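Local coordinates for protein glucosamine-6-phosphate deaminase (Bacillus subtilis, PDB 2BKX) that is a sugar-phosphate enzyme with a Rossmann-like fold that holds fructose-6-phosphate in its pocket, at residues T146-R151 and M182-I187. Residues are numbered along the deposited sequence; the frame is centred on the assembly and turned at random.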
ATOM      1  N   THR A 146      16.390  -5.082   0.346  1.00  8.44           N
ATOM      2  CA  THR A 146      15.607  -6.057  -0.363  1.00  7.59           C
ATOM      3  C   THR A 146      15.930  -5.968  -1.856  1.00  6.98           C
ATOM      4  O   THR A 146      15.981  -4.889  -2.437  1.00  7.76           O
ATOM      5  CB  THR A 146      14.096  -5.790  -0.135  1.00  7.39           C
ATOM      6  OG1 THR A 146      13.786  -5.876   1.260  1.00  8.53           O
ATOM      7  CG2 THR A 146      13.198  -6.789  -0.841  1.00  7.80           C
ATOM      8  N   SER A 147      16.124  -7.112  -2.478  1.00  8.26           N
ATOM      9  CA  SER A 147      16.283  -7.161  -3.923  1.00  8.37           C
ATOM     10  C   SER A 147      15.097  -6.576  -4.678  1.00  6.63           C
ATOM     11  O   SER A 147      13.924  -6.826  -4.328  1.00  6.64           O
ATOM     12  CB  SER A 147      16.400  -8.614  -4.382  1.00  9.35           C
ATOM     13  OG  SER A 147      16.491  -8.703  -5.795  1.00 10.27           O
ATOM     14  N   PHE A 148      15.383  -5.830  -5.752  1.00  6.56           N
ATOM     15  CA  PHE A 148      14.350  -5.358  -6.644  1.00  6.82           C
ATOM     16  C   PHE A 148      13.645  -6.500  -7.382  1.00  6.26           C
ATOM     17  O   PHE A 148      12.596  -6.286  -7.983  1.00  7.51           O
ATOM     18  CB  PHE A 148      14.895  -4.321  -7.620  1.00  6.96           C
ATOM     19  CG  PHE A 148      15.257  -2.995  -6.994  1.00  8.54           C
ATOM     20  CD1 PHE A 148      15.166  -2.727  -5.639  1.00 10.05           C
ATOM     21  CD2 PHE A 148      15.726  -1.989  -7.817  1.00  8.90           C
ATOM     22  CE1 PHE A 148      15.494  -1.484  -5.146  1.00  9.40           C
ATOM     23  CE2 PHE A 148      16.070  -0.741  -7.291  1.00 10.17           C
ATOM     24  CZ  PHE A 148      15.949  -0.509  -5.988  1.00  9.55           C
ATOM     25  N   LYS A 149      14.228  -7.706  -7.381  1.00  6.28           N
ATOM     26  CA  LYS A 149      13.593  -8.874  -7.972  1.00  6.33           C
ATOM     27  C   LYS A 149      12.709  -9.644  -6.982  1.00  5.85           C
ATOM     28  O   LYS A 149      12.115 -10.679  -7.329  1.00  6.08           O
ATOM     29  CB  LYS A 149      14.643  -9.827  -8.555  1.00  6.96           C
ATOM     30  CG  LYS A 149      15.432  -9.196  -9.665  1.00  9.71           C
ATOM     31  CD  LYS A 149      16.407 -10.162 -10.339  1.00  9.04           C
ATOM     32  CE  LYS A 149      17.208  -9.429 -11.420  1.00 12.97           C
ATOM     33  NZ  LYS A 149      17.913 -10.345 -12.348  1.00 16.19           N
ATOM     34  N   SER A 150      12.596  -9.157  -5.744  1.00  6.00           N
ATOM     35  CA  SER A 150      11.846  -9.877  -4.736  1.00  6.24           C
ATOM     36  C   SER A 150      10.385 -10.062  -5.108  1.00  5.67           C
ATOM     37  O   SER A 150       9.776  -9.206  -5.762  1.00  6.69           O
ATOM     38  CB  SER A 150      11.947  -9.141  -3.405  1.00  5.78           C
ATOM     39  OG  SER A 150      11.507  -7.811  -3.461  1.00  6.75           O
ATOM     40  N   ARG A 151       9.847 -11.195  -4.658  1.00  6.24           N
ATOM     41  CA  ARG A 151       8.446 -11.570  -4.825  1.00  6.39           C
ATOM     42  C   ARG A 151       7.800 -11.638  -3.434  1.00  6.23           C
ATOM     43  O   ARG A 151       8.446 -11.269  -2.452  1.00  7.65           O
ATOM     44  CB  ARG A 151       8.369 -12.898  -5.574  1.00  7.81           C
ATOM     45  CG  ARG A 151       8.861 -12.785  -7.008  1.00 10.49           C
ATOM     46  CD  ARG A 151       7.833 -12.179  -7.915  1.00 13.32           C
ATOM     47  NE  ARG A 151       8.308 -12.125  -9.304  1.00 15.38           N
ATOM     48  CZ  ARG A 151       7.565 -11.750 -10.299  1.00 15.92           C
ATOM     49  NH1 ARG A 151       8.084 -11.710 -11.535  1.00 18.70           N
ATOM     50  NH2 ARG A 151       6.327 -11.358 -10.075  1.00 18.61           N
ATOM     51  N   MET A 182       4.010  -8.403  -0.431  1.00  6.22           N
ATOM     52  CA  MET A 182       4.306  -8.374  -1.865  1.00  6.60           C
ATOM     53  C   MET A 182       5.723  -7.897  -2.010  1.00  5.97           C
ATOM     54  O   MET A 182       6.162  -7.018  -1.252  1.00  6.56           O
ATOM     55  CB  MET A 182       3.440  -7.364  -2.550  1.00  7.18           C
ATOM     56  CG  MET A 182       2.128  -7.807  -2.823  1.00 10.80           C
ATOM     57  SD  MET A 182       1.351  -6.453  -3.810  1.00 17.39           S
ATOM     58  CE  MET A 182       0.156  -7.138  -3.349  1.00  6.18           C
ATOM     59  N   GLY A 183       6.466  -8.468  -2.953  1.00  5.16           N
ATOM     60  CA  GLY A 183       7.831  -8.019  -3.174  1.00  5.69           C
ATOM     61  C   GLY A 183       7.920  -6.814  -4.081  1.00  5.46           C
ATOM     62  O   GLY A 183       6.911  -6.311  -4.618  1.00  6.22           O
ATOM     63  N   ILE A 184       9.137  -6.330  -4.247  1.00  5.28           N
ATOM     64  CA  ILE A 184       9.347  -5.192  -5.106  1.00  5.68           C
ATOM     65  C   ILE A 184       8.982  -5.511  -6.559  1.00  5.03           C
ATOM     66  O   ILE A 184       8.366  -4.686  -7.244  1.00  5.32           O
ATOM     67  CB  ILE A 184      10.763  -4.625  -4.966  1.00  5.45           C
ATOM     68  CG1 ILE A 184      10.993  -4.134  -3.532  1.00  7.56           C
ATOM     69  CG2 ILE A 184      11.034  -3.527  -5.988  1.00  6.11           C
ATOM     70  CD1 ILE A 184      12.353  -3.637  -3.210  1.00  7.53           C
ATOM     71  N   GLN A 185       9.346  -6.703  -7.042  1.00  5.75           N
ATOM     72  CA  GLN A 185       8.964  -7.041  -8.396  1.00  6.13           C
ATOM     73  C   GLN A 185       7.445  -7.199  -8.516  1.00  6.11           C
ATOM     74  O   GLN A 185       6.834  -6.838  -9.527  1.00  6.99           O
ATOM     75  CB  GLN A 185       9.679  -8.299  -8.885  1.00  7.81           C
ATOM     76  CG  GLN A 185       9.300  -8.699 -10.278  1.00  9.26           C
ATOM     77  CD  GLN A 185       9.691  -7.701 -11.308  1.00 16.01           C
ATOM     78  OE1 GLN A 185      10.860  -7.518 -11.559  1.00 21.29           O
ATOM     79  NE2 GLN A 185       8.705  -7.072 -11.945  1.00 20.71           N
ATOM     80  N   THR A 186       6.811  -7.727  -7.475  1.00  6.21           N
ATOM     81  CA  THR A 186       5.351  -7.836  -7.462  1.00  6.89           C
ATOM     82  C   THR A 186       4.699  -6.448  -7.646  1.00  6.84           C
ATOM     83  O   THR A 186       3.732  -6.255  -8.403  1.00  9.34           O
ATOM     84  CB  THR A 186       4.841  -8.444  -6.126  1.00  7.62           C
ATOM     85  OG1 THR A 186       5.720  -9.487  -5.681  1.00  7.26           O
ATOM     86  CG2 THR A 186       3.445  -8.975  -6.297  1.00  8.36           C
ATOM     87  N   ILE A 187       5.249  -5.471  -6.931  1.00  6.32           N
ATOM     88  CA  ILE A 187       4.768  -4.078  -7.028  1.00  6.11           C
ATOM     89  C   ILE A 187       5.046  -3.464  -8.420  1.00  6.19           C
ATOM     90  O   ILE A 187       4.166  -2.859  -9.057  1.00  7.11           O
ATOM     91  CB  ILE A 187       5.398  -3.245  -5.907  1.00  6.25           C
ATOM     92  CG1 ILE A 187       4.862  -3.709  -4.541  1.00  6.36           C
ATOM     93  CG2 ILE A 187       5.235  -1.711  -6.146  1.00  5.93           C
ATOM     94  CD1 ILE A 187       5.667  -3.191  -3.357  1.00  7.84           C
TER
HETATM   95  O   HOH W   1      12.722  -5.798 -10.623  1.00 21.22           O
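Ser150 and Arg151 run past the start of helix 184-188, with the CA atoms of Arg151 and Gly183 4.0 Å apart and a type I turn, Ser147 to Ser150, leading in. Two first-turn amides of the helix are taken up by Ser150: Gln185 N gives a bond of 2.8 Å to Ser150 O, and Ile184 N points at Ser150 OG (2.9 Å, 161° at the hydrogen). That hydroxyl, set between its own backbone N and carbonyl carbon (chi1 57°), donates in turn to Ser147 O, which also accepts from Ser150 N. Gly183 holds the N-cap position, and its CA makes CH...O contacts with the carbonyls of Ser150 and Arg151. The contact thus joins the loop before strand 153-156 to the helix that follows its antiparallel partner, strand 178-181, in the mixed sheet of this Rossmann-like domain. On one flank Ile184 CD1 reaches Phe148 CD1 at 3.8 Å and fills in beside Thr146 CG2. On the other, the bent chain of Arg151 runs alongside Gln185, whose CG sits over the centre of one guanidinium face, 3.4 Å above its plane; Arg151 NH2 forms a salt bridge with Glu117 OE2, while the other carboxylate oxygen, OE1, is hydrogen-bonded to Thr186 OG1. A water donates to both Phe148 O and Gln185 OE1, bridging turn and helix.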